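Putative glutathione S-transferase (Corynebacterium glutamicum, PDB 3M1G) is a putative glutathione transferase of the ECM4-like subfamily, which probably acts on glutathione-linked substrates through a cysteine nucleophile. Local coordinates at residues Asp33-Ala37 against Asp160-Trp165; Tyr216-Trp220 against Lys264-Asn268; Tyr279-Gln285 against Phe324-Arg330; Thr94-His98 against Ile136-Ala140; Lys299-Tyr303 against Val315-Pro319. All blocks are in the same frame, centred on the assembly; numbering follows the deposited sequence. Where two conformers were deposited one is given.

Along the chain, contact 4 is nested within the loop that contact 1 closes; contact 2 follows, and contact 5 lies within the loop closed by contact 3. Contact 4 belongs to the thioredoxin-like N-terminal domain, and contact 1 ties strand 34-36 to helix 154-163. Contacts 2, 3 and 5 lie in the helical C-terminal part, on helices 209-229, 274-284 and 295-305. Centres of contacts 1 and 2 are 36 Å apart, on opposite sides of the chain's centre. Contacts 4 and 5 touch, Pro96 CG lying 3.4 Å from His301 CE1, so the two domains meet near the predicted active site. Contacts 2 and 5, 19 Å apart between centres, both reach the second subunit.

Contact 1. Residues Asp33-Ala37 against Asp160-Trp165; sequences DRIVA and DFNLEW
Arg34 leaves its backbone with CG anti to the carbonyl carbon and then bends at chi3 (57°), turning its guanidinium side-on to Asp160, while a bend at chi2 of Glu164 brings a second carboxylate to the same place. The three form a salt-bridge network joining strand 34-36, at the margin of a small mixed sheet, to helix 154-163. Arg34 NE meets the syn lone pair of Asp160 OD2 at 2.9 Å. With the two planes 43° apart, Arg34 NH2 reaches Asp160 OD1, 3.0 Å away, from above the carboxylate. Glu164 divides its oxygens: OE2 makes a long salt bridge to Arg34 NH2 (3.5 Å), and OE1 receives the Ala37 N-H on its anti lone pair at 2.9 Å in an almost straight bond (178°). Apart from the charges, Ile35 CG2 packs obliquely against Trp165 CZ2 at 3.9 Å, beside Val57 and Tyr62. One water accepts from Ile35 N and donates to Asp160 OD2; another donates to Ile35 O and accepts from Trp165 NE1 at 2.8 Å.

Contact 2. Residues Tyr216-Trp220 against Lys264-Asn268; sequences YKRLW and KCGRN
The Trp220 indole is layered between Arg267 CB on one face and Leu219 CG, from its own helix, on the other, with the Cys265 carbonyl at its edge. Helix 209-229 of the all-helical GST C-terminal domain thereby holds a loop whose Gly266 centres an inverse gamma turn. Arg267 CB stands 3.6 Å from the centroid of the five-membered ring of Trp220, 19° off its normal, a CH-pi contact. Extended as far as CD and bent at chi3, the arginine lays its guanidinium over the six-membered part, planes 30° apart and Arg267 CZ 3.3 Å from Trp220 CE3. Asp224 forms a salt bridge with Arg267 NH2. Tyr216 crosses the arginine, its OH 3.0 Å from Arg267 CB, and has Trp220 CD1 over its ring centre. Leu219 CD2 touches Cys265 SG at 3.6 Å. Val317 of the second subunit packs on Tyr216, placing the contact at the dimer interface. Cys265 O takes two donors, Arg267 N at 2.9 Å and, in its carbonyl plane, Trp220 NE1 at 2.8 Å.

Contact 3. Residues Tyr279-Gln285 against Phe324-Arg330; sequences YLRDLFQ and FATPHGR. With GOL (glycerol), chain G.
Gln285 NE2 donates to Phe324 O and to Thr326 O, each at 2.9 Å and each within the plane of the amide, so both acceptors fix its rotation; the bond to Phe324 O is nearly straight (173°). Arg281 NH2 reaches Thr326 OG1, which is also bonded to Gly323 O, at 2.9 Å in the guanidinium plane. Arg281 NH1 donates at 3.0 Å to O1 of a glycerol probably from the crystallisation liquor, and Arg281 NE is held by Trp277 O. Among flat groups, the Asp282 carboxylate stacks on the His328 imidazole, planes 16° apart, with Asp282 CB in CH-pi contact over the His328 face, 3.9 Å from its centroid. His328 ND1 accepts from Arg330 N at 3.0 Å, which pins the ring in its own loop. These contacts fasten the loop after helix 295-305 along helix 274-284 of the helical GST C-terminal domain. In the apolar part, the Phe284 and Phe324 rings meet obliquely, planes at 43°, with Phe324 CB over the face of Phe284, and Leu280 CG touches Phe324 CE1 at 3.6 Å. On the charged side, Asp282 OD2 forms a salt bridge with Arg234 NE and, through a water, meets Arg330 NE; Arg330 NH2 donates to the backbone oxygens of Arg234 and Leu230.

Contact 4. Residues Thr94-His98 against Ile136-Ala140; sequences TGPTH and ITVPA
Thr97 and Val138 form the tight centre of this contact, where the thioredoxin-fold cis-proline loop, Val138 to cis-Pro139, meets the loop that follows strand 90-93. Thr97 OG1, placed between its own backbone N and carbonyl carbon (chi1 56°), accepts the Val138 N-H at 2.9 Å and 168°. The His98 ring crosses Thr137 at about a right angle, its CE1 3.4 Å from Thr137 CG2. Trp72 and Tyr154 meet this imidazole edge-to-face, close to Cys70, the predicted nucleophile, whose side chain is about 5 Å from that of His98. In thioredoxin-fold GSTs the backbone before the cis-proline normally meets glutathione, consistent with a glutathione-facing position here. The outer side is looser: Gly95 and Ile136 are exposed, and the chain from 100 to 135 that joins the two loops is not modelled. Water bridges the rest, one molecule accepting from Thr97 N and donating to Val138 O, another hydrogen-bonded to His98 NE2 and donating to Pro139 O at 2.7 Å.

Contact 5. Residues Lys299-Tyr303 against Val315-Pro319; sequences KQHYY and VPVGP
Lys299 sets out toward the 315-319 loop, with CG anti to the carbonyl carbon, and a turn at chi3 (71°) lifts the ammonium into the curve of the loop. There Lys299 NZ donates to Pro316 O at 2.8 Å and to Gly318 O at 2.9 Å, the latter met from well above the carbonyl plane (56°) and not on a lone pair. A water accepts from Lys299 NZ at 2.9 Å and donates to Pro319 O, so the ammonium draws together two carbonyls directly and a third through water. One helical turn on, Tyr303 CG is likewise anti to the carbonyl carbon, which carries the ring over Pro316: Pro316 CD stands 3.4 Å from the Tyr303 ring centroid and 4° off the normal, a CH-pi contact almost exactly over the centre. Val315 fits between the two helix residues by splitting its methyls. CG1, anti to the backbone N, meets Lys299 CB (3.8 Å), and CG2, anti to the carbonyl carbon, meets Tyr303 CB (4.0 Å). The loop also serves the dimer: Val315 O and Val317 N bond to Gln209 and His212 of the second subunit. The same helix 295-305 carries Tyr302, whose OH bonds to those of Tyr201, the predicted proton donor/acceptor, and Tyr259, which with Tyr302 is predicted to lower the pKa of Cys70 in the active site of this ECM4-like GST.

Contact 1. Residues Asp33-Ala37 against Asp160-Trp165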
# COMPACT_ATOMS: atom_id res chain seq x y z
N ASP A 33 -10.21 -35.82 13.38
CA ASP A 33 -10.03 -37.19 12.86
C ASP A 33 -8.99 -37.11 11.76
O ASP A 33 -8.65 -36.03 11.31
CB ASP A 33 -11.33 -37.76 12.27
CG ASP A 33 -12.36 -38.09 13.30
OD1 ASP A 33 -12.09 -37.98 14.53
OD2 ASP A 33 -13.47 -38.52 12.87
N ARG A 34 -8.48 -38.27 11.32
CA ARG A 34 -7.46 -38.31 10.27
C ARG A 34 -7.81 -39.42 9.29
O ARG A 34 -8.46 -40.41 9.68
CB ARG A 34 -6.07 -38.56 10.89
CG ARG A 34 -5.55 -37.36 11.70
CD ARG A 34 -4.18 -37.69 12.37
NE ARG A 34 -3.23 -38.07 11.32
CZ ARG A 34 -2.33 -39.06 11.40
NH1 ARG A 34 -2.20 -39.80 12.49
NH2 ARG A 34 -1.56 -39.34 10.36
N ILE A 35 -7.43 -39.22 8.04
CA ILE A 35 -7.55 -40.24 7.02
C ILE A 35 -6.17 -40.86 6.83
O ILE A 35 -5.22 -40.15 6.51
CB ILE A 35 -8.11 -39.69 5.68
CG1 ILE A 35 -9.30 -38.75 5.91
CG2 ILE A 35 -8.57 -40.87 4.80
CD1 ILE A 35 -10.01 -38.25 4.64
N VAL A 36 -6.06 -42.16 7.05
CA VAL A 36 -4.78 -42.84 7.12
C VAL A 36 -4.70 -44.12 6.27
O VAL A 36 -5.71 -44.73 5.92
CB VAL A 36 -4.38 -43.17 8.58
CG1 VAL A 36 -4.39 -41.89 9.44
CG2 VAL A 36 -5.29 -44.26 9.18
N ALA A 37 -3.46 -44.47 5.95
CA ALA A 37 -3.11 -45.65 5.17
C ALA A 37 -3.35 -46.96 5.93
O ALA A 37 -3.64 -47.97 5.29
CB ALA A 37 -1.64 -45.57 4.69
N ASP A 160 -0.94 -35.26 5.93
CA ASP A 160 -1.53 -36.56 5.57
C ASP A 160 -1.67 -36.76 4.06
O ASP A 160 -1.44 -37.87 3.56
CB ASP A 160 -2.83 -36.80 6.32
CG ASP A 160 -2.61 -37.02 7.84
OD1 ASP A 160 -1.43 -37.20 8.29
OD2 ASP A 160 -3.62 -37.07 8.58
N PHE A 161 -1.99 -35.70 3.31
CA PHE A 161 -1.97 -35.82 1.82
C PHE A 161 -0.59 -36.35 1.35
O PHE A 161 -0.52 -37.18 0.45
CB PHE A 161 -2.25 -34.50 1.09
CG PHE A 161 -3.69 -34.07 1.02
CD1 PHE A 161 -4.76 -34.89 1.43
CD2 PHE A 161 -3.98 -32.79 0.55
CE1 PHE A 161 -6.05 -34.46 1.33
CE2 PHE A 161 -5.26 -32.37 0.42
CZ PHE A 161 -6.32 -33.19 0.81
N ASN A 162 0.49 -35.81 1.91
CA ASN A 162 1.84 -36.23 1.60
C ASN A 162 2.21 -37.64 2.05
O ASN A 162 2.81 -38.37 1.29
CB ASN A 162 2.87 -35.25 2.19
CG ASN A 162 2.97 -33.96 1.37
OD1 ASN A 162 3.43 -34.01 0.21
ND2 ASN A 162 2.49 -32.84 1.91
N LEU A 163 1.86 -38.02 3.28
CA LEU A 163 2.38 -39.27 3.85
C LEU A 163 1.36 -40.40 3.80
O LEU A 163 1.74 -41.52 3.59
CB LEU A 163 2.84 -39.06 5.29
CG LEU A 163 3.89 -37.97 5.55
CD1 LEU A 163 4.39 -38.07 7.02
CD2 LEU A 163 5.03 -38.06 4.53
N GLU A 164 0.08 -40.12 3.99
CA GLU A 164 -0.91 -41.21 4.09
C GLU A 164 -1.46 -41.61 2.72
O GLU A 164 -1.84 -42.77 2.51
CB GLU A 164 -2.08 -40.80 4.97
CG GLU A 164 -1.69 -40.49 6.43
CD GLU A 164 -0.94 -41.62 7.11
OE1 GLU A 164 -1.27 -42.83 6.91
OE2 GLU A 164 -0.01 -41.27 7.87
N TRP A 165 -1.47 -40.65 1.79
CA TRP A 165 -2.10 -40.85 0.47
C TRP A 165 -1.09 -41.21 -0.61
O TRP A 165 -1.42 -41.20 -1.78
CB TRP A 165 -2.87 -39.57 0.05
CG TRP A 165 -4.15 -39.34 0.79
CD1 TRP A 165 -4.33 -38.70 2.00
CD2 TRP A 165 -5.46 -39.72 0.35
NE1 TRP A 165 -5.66 -38.68 2.33
CE2 TRP A 165 -6.37 -39.30 1.34
CE3 TRP A 165 -5.95 -40.39 -0.78
CZ2 TRP A 165 -7.74 -39.53 1.23
CZ3 TRP A 165 -7.30 -40.62 -0.89
CH2 TRP A 165 -8.19 -40.20 0.11
O HOH W 1 -6.08 -36.67 7.54
O HOH W 2 -5.67 -37.42 4.79

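Contact 2. Residues Tyr216-Trp220 against Lys264-Asn268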
# COMPACT_ATOMS: atom_id res chain seq x y z
N TYR A 216 2.17 -5.42 14.30
CA TYR A 216 2.95 -4.97 13.16
C TYR A 216 4.44 -5.22 13.37
O TYR A 216 5.14 -5.68 12.44
CB TYR A 216 2.65 -3.49 12.89
CG TYR A 216 3.51 -2.77 11.92
CD1 TYR A 216 4.75 -2.30 12.29
CD2 TYR A 216 3.06 -2.49 10.63
CE1 TYR A 216 5.54 -1.56 11.42
CE2 TYR A 216 3.85 -1.77 9.73
CZ TYR A 216 5.08 -1.31 10.15
OH TYR A 216 5.87 -0.59 9.32
N LYS A 217 4.92 -4.89 14.56
CA LYS A 217 6.30 -5.08 14.88
C LYS A 217 6.66 -6.55 14.76
O LYS A 217 7.65 -6.88 14.14
CB LYS A 217 6.58 -4.60 16.30
CG LYS A 217 8.05 -4.42 16.63
CD LYS A 217 8.21 -4.20 18.15
CE LYS A 217 9.63 -3.81 18.54
NZ LYS A 217 9.81 -3.94 20.06
N ARG A 218 5.85 -7.43 15.33
CA ARG A 218 6.09 -8.87 15.22
C ARG A 218 6.12 -9.36 13.78
O ARG A 218 6.99 -10.14 13.40
CB ARG A 218 5.06 -9.66 16.04
CG ARG A 218 5.36 -9.65 17.56
CD ARG A 218 4.22 -10.29 18.36
NE ARG A 218 4.03 -11.73 18.05
CZ ARG A 218 3.08 -12.49 18.59
NH1 ARG A 218 2.19 -11.96 19.42
NH2 ARG A 218 2.98 -13.76 18.28
N LEU A 219 5.18 -8.89 12.97
CA LEU A 219 5.12 -9.33 11.58
C LEU A 219 6.42 -8.99 10.85
O LEU A 219 6.99 -9.81 10.12
CB LEU A 219 3.92 -8.68 10.87
CG LEU A 219 3.81 -8.83 9.37
CD1 LEU A 219 3.58 -10.29 8.98
CD2 LEU A 219 2.67 -7.92 8.81
N TRP A 220 6.92 -7.78 11.06
CA TRP A 220 8.08 -7.32 10.31
C TRP A 220 9.42 -7.89 10.79
O TRP A 220 10.34 -8.04 9.98
CB TRP A 220 8.07 -5.76 10.16
CG TRP A 220 7.06 -5.43 9.10
CD1 TRP A 220 5.78 -4.97 9.29
CD2 TRP A 220 7.20 -5.61 7.71
NE1 TRP A 220 5.13 -4.88 8.09
CE2 TRP A 220 5.97 -5.27 7.10
CE3 TRP A 220 8.26 -6.03 6.89
CZ2 TRP A 220 5.79 -5.30 5.74
CZ3 TRP A 220 8.06 -6.09 5.52
CH2 TRP A 220 6.84 -5.73 4.96
N LYS A 264 -3.49 -3.06 6.98
CA LYS A 264 -2.52 -2.04 7.42
C LYS A 264 -1.15 -2.62 7.73
O LYS A 264 -0.43 -2.09 8.57
CB LYS A 264 -3.08 -1.29 8.64
CG LYS A 264 -4.46 -0.62 8.39
CD LYS A 264 -4.87 0.29 9.55
CE LYS A 264 -6.13 1.11 9.25
NZ LYS A 264 -7.38 0.30 9.16
N CYS A 265 -0.75 -3.68 7.02
CA CYS A 265 0.52 -4.35 7.29
C CYS A 265 1.70 -3.71 6.53
O CYS A 265 2.85 -4.09 6.72
CB CYS A 265 0.45 -5.81 6.86
SG CYS A 265 -0.64 -6.80 7.84
N GLY A 266 1.41 -2.74 5.66
CA GLY A 266 2.40 -2.17 4.74
C GLY A 266 3.55 -1.31 5.22
O GLY A 266 3.61 -0.13 4.88
N ARG A 267 4.56 -1.91 5.89
CA ARG A 267 5.84 -1.22 6.05
C ARG A 267 6.46 -1.01 4.67
O ARG A 267 7.04 0.02 4.40
CB ARG A 267 6.87 -1.99 6.87
CG ARG A 267 8.12 -1.15 7.16
CD ARG A 267 9.22 -1.96 7.85
NE ARG A 267 9.85 -2.87 6.88
CZ ARG A 267 10.74 -3.80 7.20
NH1 ARG A 267 11.08 -4.01 8.46
NH2 ARG A 267 11.26 -4.57 6.24
N ASN A 268 6.32 -2.03 3.84
CA ASN A 268 6.88 -2.12 2.51
C ASN A 268 5.97 -3.05 1.75
O ASN A 268 5.26 -3.84 2.37
CB ASN A 268 8.24 -2.81 2.53
CG ASN A 268 9.33 -1.95 3.07
OD1 ASN A 268 9.87 -2.23 4.14
ND2 ASN A 268 9.73 -0.94 2.29

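Contact 3. Residues Tyr279-Gln285 against Phe324-Arg330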
# COMPACT_ATOMS: atom_id res chain seq x y z
N TYR A 279 11.47 -15.06 -4.61
CA TYR A 279 10.85 -16.31 -4.11
C TYR A 279 9.36 -16.42 -4.44
O TYR A 279 8.89 -17.44 -4.93
CB TYR A 279 11.13 -16.39 -2.61
CG TYR A 279 10.37 -17.42 -1.77
CD1 TYR A 279 10.83 -18.69 -1.63
CD2 TYR A 279 9.20 -17.06 -1.09
CE1 TYR A 279 10.17 -19.61 -0.83
CE2 TYR A 279 8.53 -17.96 -0.28
CZ TYR A 279 9.04 -19.24 -0.16
OH TYR A 279 8.41 -20.17 0.64
N LEU A 280 8.61 -15.36 -4.18
CA LEU A 280 7.19 -15.34 -4.49
C LEU A 280 6.90 -15.56 -5.95
O LEU A 280 6.00 -16.33 -6.32
CB LEU A 280 6.54 -14.05 -3.98
CG LEU A 280 5.02 -13.87 -4.24
CD1 LEU A 280 4.18 -15.06 -3.75
CD2 LEU A 280 4.52 -12.48 -3.62
N ARG A 281 7.66 -14.91 -6.82
CA ARG A 281 7.47 -15.09 -8.25
C ARG A 281 7.80 -16.53 -8.71
O ARG A 281 7.08 -17.11 -9.54
CB ARG A 281 8.30 -14.07 -9.03
CG ARG A 281 7.69 -12.65 -8.98
CD ARG A 281 8.56 -11.66 -9.69
NE ARG A 281 9.79 -11.40 -8.96
CZ ARG A 281 10.80 -10.67 -9.43
NH1 ARG A 281 11.85 -10.44 -8.65
NH2 ARG A 281 10.77 -10.17 -10.66
N ASP A 282 8.90 -17.06 -8.20
CA ASP A 282 9.41 -18.43 -8.49
C ASP A 282 8.30 -19.45 -8.14
O ASP A 282 7.91 -20.26 -8.95
CB ASP A 282 10.69 -18.60 -7.64
CG ASP A 282 11.49 -19.90 -7.91
OD1 ASP A 282 11.16 -20.68 -8.80
OD2 ASP A 282 12.50 -20.09 -7.21
N LEU A 283 7.72 -19.33 -6.96
CA LEU A 283 6.61 -20.19 -6.55
C LEU A 283 5.37 -19.97 -7.40
O LEU A 283 4.75 -20.94 -7.89
CB LEU A 283 6.27 -19.97 -5.09
CG LEU A 283 7.29 -20.40 -4.03
CD1 LEU A 283 6.73 -20.10 -2.64
CD2 LEU A 283 7.65 -21.93 -4.19
N PHE A 284 4.98 -18.71 -7.60
CA PHE A 284 3.79 -18.39 -8.39
C PHE A 284 3.84 -19.05 -9.75
O PHE A 284 2.85 -19.59 -10.21
CB PHE A 284 3.58 -16.87 -8.55
CG PHE A 284 2.35 -16.51 -9.33
CD1 PHE A 284 2.38 -16.44 -10.72
CD2 PHE A 284 1.14 -16.28 -8.66
CE1 PHE A 284 1.21 -16.16 -11.46
CE2 PHE A 284 -0.03 -15.97 -9.39
CZ PHE A 284 0.01 -15.91 -10.79
N GLN A 285 5.00 -19.01 -10.37
CA GLN A 285 5.20 -19.53 -11.73
C GLN A 285 5.31 -21.05 -11.77
O GLN A 285 5.43 -21.62 -12.84
CB GLN A 285 6.41 -18.88 -12.38
CG GLN A 285 6.25 -17.35 -12.49
CD GLN A 285 7.51 -16.60 -12.85
OE1 GLN A 285 8.52 -17.20 -13.25
NE2 GLN A 285 7.46 -15.27 -12.71
N PHE A 324 4.13 -10.50 -11.21
CA PHE A 324 4.13 -11.90 -10.82
C PHE A 324 4.68 -12.81 -11.93
O PHE A 324 5.18 -13.88 -11.63
CB PHE A 324 2.71 -12.38 -10.43
CG PHE A 324 2.38 -12.19 -8.98
CD1 PHE A 324 2.87 -13.04 -8.02
CD2 PHE A 324 1.63 -11.11 -8.58
CE1 PHE A 324 2.56 -12.86 -6.69
CE2 PHE A 324 1.32 -10.92 -7.23
CZ PHE A 324 1.77 -11.78 -6.30
N ALA A 325 4.58 -12.35 -13.17
CA ALA A 325 4.99 -13.12 -14.35
C ALA A 325 6.41 -12.80 -14.84
O ALA A 325 6.83 -13.38 -15.80
CB ALA A 325 3.99 -12.88 -15.53
N THR A 326 7.14 -11.90 -14.18
CA THR A 326 8.42 -11.48 -14.66
C THR A 326 9.53 -12.43 -14.19
O THR A 326 9.35 -13.15 -13.19
CB THR A 326 8.74 -10.02 -14.19
OG1 THR A 326 8.76 -9.95 -12.74
CG2 THR A 326 7.72 -9.01 -14.79
N PRO A 327 10.69 -12.46 -14.90
CA PRO A 327 11.81 -13.33 -14.47
C PRO A 327 12.23 -13.05 -13.02
O PRO A 327 12.43 -11.90 -12.65
CB PRO A 327 12.95 -12.95 -15.43
CG PRO A 327 12.21 -12.50 -16.70
CD PRO A 327 11.00 -11.75 -16.16
N HIS A 328 12.36 -14.11 -12.23
CA HIS A 328 12.56 -13.99 -10.79
C HIS A 328 14.02 -13.95 -10.33
O HIS A 328 14.29 -13.61 -9.19
CB HIS A 328 11.79 -15.10 -10.07
CG HIS A 328 12.12 -16.48 -10.55
ND1 HIS A 328 13.32 -17.08 -10.27
CD2 HIS A 328 11.40 -17.38 -11.26
CE1 HIS A 328 13.35 -18.28 -10.83
NE2 HIS A 328 12.19 -18.47 -11.45
N GLY A 329 14.95 -14.35 -11.18
CA GLY A 329 16.36 -14.38 -10.81
C GLY A 329 16.84 -15.37 -9.72
O GLY A 329 17.98 -15.30 -9.30
N ARG A 330 16.00 -16.30 -9.29
CA ARG A 330 16.36 -17.19 -8.19
C ARG A 330 17.23 -18.41 -8.58
O ARG A 330 17.75 -19.11 -7.69
CB ARG A 330 15.08 -17.65 -7.46
CG ARG A 330 14.28 -16.46 -6.88
CD ARG A 330 14.95 -15.87 -5.66
NE ARG A 330 14.84 -16.76 -4.49
CZ ARG A 330 15.43 -16.54 -3.32
NH1 ARG A 330 16.17 -15.44 -3.16
NH2 ARG A 330 15.30 -17.39 -2.32
C1 GOL G . 14.30 -9.58 -11.07
O1 GOL G . 13.68 -8.66 -10.20
C2 GOL G . 15.78 -9.77 -10.71
O2 GOL G . 16.35 -8.49 -10.50
C3 GOL G . 16.57 -10.52 -11.79
O3 GOL G . 15.74 -11.19 -12.71
O HOH W 3 12.94 -18.89 -4.83
O HOH W 4 9.64 -19.80 -13.11

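Contact 4. Residues Thr94-His98 against Ile136-Ala140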
# COMPACT_ATOMS: atom_id res chain seq x y z
N THR A 94 -16.44 -22.93 -1.82
CA THR A 94 -17.43 -22.20 -1.00
C THR A 94 -16.80 -20.90 -0.50
O THR A 94 -15.79 -20.46 -1.05
CB THR A 94 -17.87 -23.02 0.24
OG1 THR A 94 -18.98 -22.38 0.89
CG2 THR A 94 -16.71 -23.14 1.24
N GLY A 95 -17.42 -20.26 0.50
CA GLY A 95 -16.81 -19.08 1.20
C GLY A 95 -15.94 -19.32 2.45
O GLY A 95 -16.13 -20.31 3.18
N PRO A 96 -14.98 -18.41 2.73
CA PRO A 96 -14.11 -18.58 3.93
C PRO A 96 -14.82 -18.52 5.29
O PRO A 96 -15.94 -17.98 5.39
CB PRO A 96 -13.10 -17.41 3.81
CG PRO A 96 -13.05 -17.09 2.34
CD PRO A 96 -14.48 -17.33 1.85
N THR A 97 -14.17 -19.07 6.32
CA THR A 97 -14.74 -19.07 7.68
C THR A 97 -13.75 -18.65 8.79
O THR A 97 -14.19 -18.08 9.80
CB THR A 97 -15.37 -20.47 8.04
OG1 THR A 97 -14.38 -21.49 7.87
CG2 THR A 97 -16.63 -20.77 7.15
N HIS A 98 -12.44 -18.92 8.62
CA HIS A 98 -11.43 -18.63 9.66
C HIS A 98 -11.10 -17.13 9.82
O HIS A 98 -10.56 -16.74 10.85
CB HIS A 98 -10.09 -19.36 9.38
CG HIS A 98 -10.11 -20.86 9.58
ND1 HIS A 98 -10.36 -21.46 10.80
CD2 HIS A 98 -9.83 -21.87 8.72
CE1 HIS A 98 -10.29 -22.77 10.67
NE2 HIS A 98 -9.96 -23.05 9.42
N ILE A 136 -20.28 -24.91 7.53
CA ILE A 136 -19.06 -25.59 7.98
C ILE A 136 -17.74 -24.78 7.81
O ILE A 136 -17.57 -23.97 6.89
CB ILE A 136 -18.87 -27.02 7.33
CG1 ILE A 136 -18.43 -26.92 5.85
CG2 ILE A 136 -20.14 -27.90 7.51
CD1 ILE A 136 -17.73 -28.20 5.35
N THR A 137 -16.82 -25.03 8.74
CA THR A 137 -15.45 -24.52 8.67
C THR A 137 -14.66 -25.07 7.45
O THR A 137 -14.72 -26.28 7.16
CB THR A 137 -14.67 -24.88 9.97
OG1 THR A 137 -15.44 -24.48 11.11
CG2 THR A 137 -13.30 -24.22 10.01
N VAL A 138 -13.95 -24.17 6.77
CA VAL A 138 -13.14 -24.46 5.59
C VAL A 138 -11.67 -24.19 5.90
O VAL A 138 -11.38 -23.26 6.66
CB VAL A 138 -13.62 -23.56 4.42
CG1 VAL A 138 -12.56 -23.45 3.34
CG2 VAL A 138 -14.95 -24.06 3.85
N PRO A 139 -10.72 -24.98 5.36
CA PRO A 139 -10.91 -26.19 4.54
C PRO A 139 -11.36 -27.36 5.40
O PRO A 139 -11.07 -27.39 6.59
CB PRO A 139 -9.51 -26.47 3.99
CG PRO A 139 -8.57 -25.92 5.03
CD PRO A 139 -9.31 -24.75 5.68
N ALA A 140 -12.05 -28.30 4.77
CA ALA A 140 -12.50 -29.53 5.40
C ALA A 140 -12.47 -30.68 4.40
O ALA A 140 -12.70 -30.48 3.20
CB ALA A 140 -13.93 -29.37 5.97
O HOH W 5 -11.71 -20.41 6.35
O HOH W 6 -10.11 -25.78 8.59

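Contact 5. Residues Lys299-Tyr303 against Val315-Pro319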
# COMPACT_ATOMS: atom_id res chain seq x y z
N LYS A 299 -9.40 -10.59 -3.48
CA LYS A 299 -9.66 -9.17 -3.16
C LYS A 299 -11.12 -8.89 -2.84
O LYS A 299 -11.45 -8.16 -1.89
CB LYS A 299 -9.21 -8.26 -4.31
CG LYS A 299 -7.68 -8.23 -4.53
CD LYS A 299 -7.32 -7.50 -5.82
CE LYS A 299 -7.55 -5.97 -5.73
NZ LYS A 299 -7.42 -5.35 -7.07
N GLN A 300 -12.03 -9.49 -3.62
CA GLN A 300 -13.45 -9.31 -3.34
C GLN A 300 -13.83 -9.81 -1.94
O GLN A 300 -14.60 -9.15 -1.22
CB GLN A 300 -14.29 -10.01 -4.41
CG GLN A 300 -14.24 -9.23 -5.71
CD GLN A 300 -15.11 -9.87 -6.77
OE1 GLN A 300 -15.59 -10.95 -6.58
NE2 GLN A 300 -15.31 -9.20 -7.88
N HIS A 301 -13.28 -10.95 -1.54
CA HIS A 301 -13.67 -11.51 -0.26
C HIS A 301 -13.29 -10.55 0.88
O HIS A 301 -14.09 -10.20 1.73
CB HIS A 301 -13.04 -12.86 0.01
CG HIS A 301 -13.23 -13.31 1.42
ND1 HIS A 301 -14.43 -13.79 1.89
CD2 HIS A 301 -12.40 -13.27 2.49
CE1 HIS A 301 -14.33 -14.03 3.19
NE2 HIS A 301 -13.11 -13.72 3.57
N TYR A 302 -12.05 -10.12 0.89
CA TYR A 302 -11.57 -9.35 2.03
C TYR A 302 -12.22 -7.97 2.05
O TYR A 302 -12.73 -7.54 3.09
CB TYR A 302 -10.04 -9.23 1.96
CG TYR A 302 -9.32 -10.45 2.44
CD1 TYR A 302 -9.04 -11.49 1.56
CD2 TYR A 302 -8.94 -10.57 3.77
CE1 TYR A 302 -8.38 -12.62 1.99
CE2 TYR A 302 -8.28 -11.70 4.22
CZ TYR A 302 -8.02 -12.75 3.32
OH TYR A 302 -7.33 -13.88 3.73
N TYR A 303 -12.18 -7.29 0.91
CA TYR A 303 -12.58 -5.87 0.84
C TYR A 303 -14.09 -5.70 0.91
O TYR A 303 -14.57 -4.65 1.38
CB TYR A 303 -12.03 -5.18 -0.42
CG TYR A 303 -10.58 -4.78 -0.33
CD1 TYR A 303 -10.20 -3.61 0.35
CD2 TYR A 303 -9.56 -5.55 -0.89
CE1 TYR A 303 -8.84 -3.21 0.42
CE2 TYR A 303 -8.21 -5.15 -0.82
CZ TYR A 303 -7.88 -3.98 -0.14
OH TYR A 303 -6.57 -3.58 -0.05
N VAL A 315 -13.57 -2.30 -3.65
CA VAL A 315 -12.37 -3.07 -3.91
C VAL A 315 -11.39 -2.22 -4.74
O VAL A 315 -11.74 -1.78 -5.82
CB VAL A 315 -12.70 -4.37 -4.70
CG1 VAL A 315 -11.44 -5.28 -4.85
CG2 VAL A 315 -13.84 -5.17 -4.02
N PRO A 316 -10.18 -1.96 -4.22
CA PRO A 316 -9.25 -1.16 -5.01
C PRO A 316 -8.94 -1.82 -6.35
O PRO A 316 -8.86 -3.05 -6.44
CB PRO A 316 -7.96 -1.14 -4.14
CG PRO A 316 -8.38 -1.57 -2.78
CD PRO A 316 -9.58 -2.45 -2.97
N VAL A 317 -8.73 -1.01 -7.38
CA VAL A 317 -8.32 -1.54 -8.69
C VAL A 317 -6.91 -2.14 -8.58
O VAL A 317 -6.65 -3.17 -9.16
CB VAL A 317 -8.38 -0.48 -9.81
CG1 VAL A 317 -7.97 -1.12 -11.19
CG2 VAL A 317 -9.80 0.07 -9.89
N GLY A 318 -6.05 -1.50 -7.79
CA GLY A 318 -4.69 -1.98 -7.64
C GLY A 318 -4.52 -3.07 -6.62
O GLY A 318 -5.48 -3.49 -5.96
N PRO A 319 -3.28 -3.53 -6.43
CA PRO A 319 -2.08 -3.13 -7.13
C PRO A 319 -1.98 -3.72 -8.53
O PRO A 319 -2.69 -4.68 -8.88
CB PRO A 319 -0.96 -3.73 -6.26
CG PRO A 319 -1.59 -4.98 -5.72
CD PRO A 319 -3.02 -4.58 -5.43
O HOH W 7 -4.86 -6.16 -8.13
O HOH W 8 -5.63 -3.68 -3.36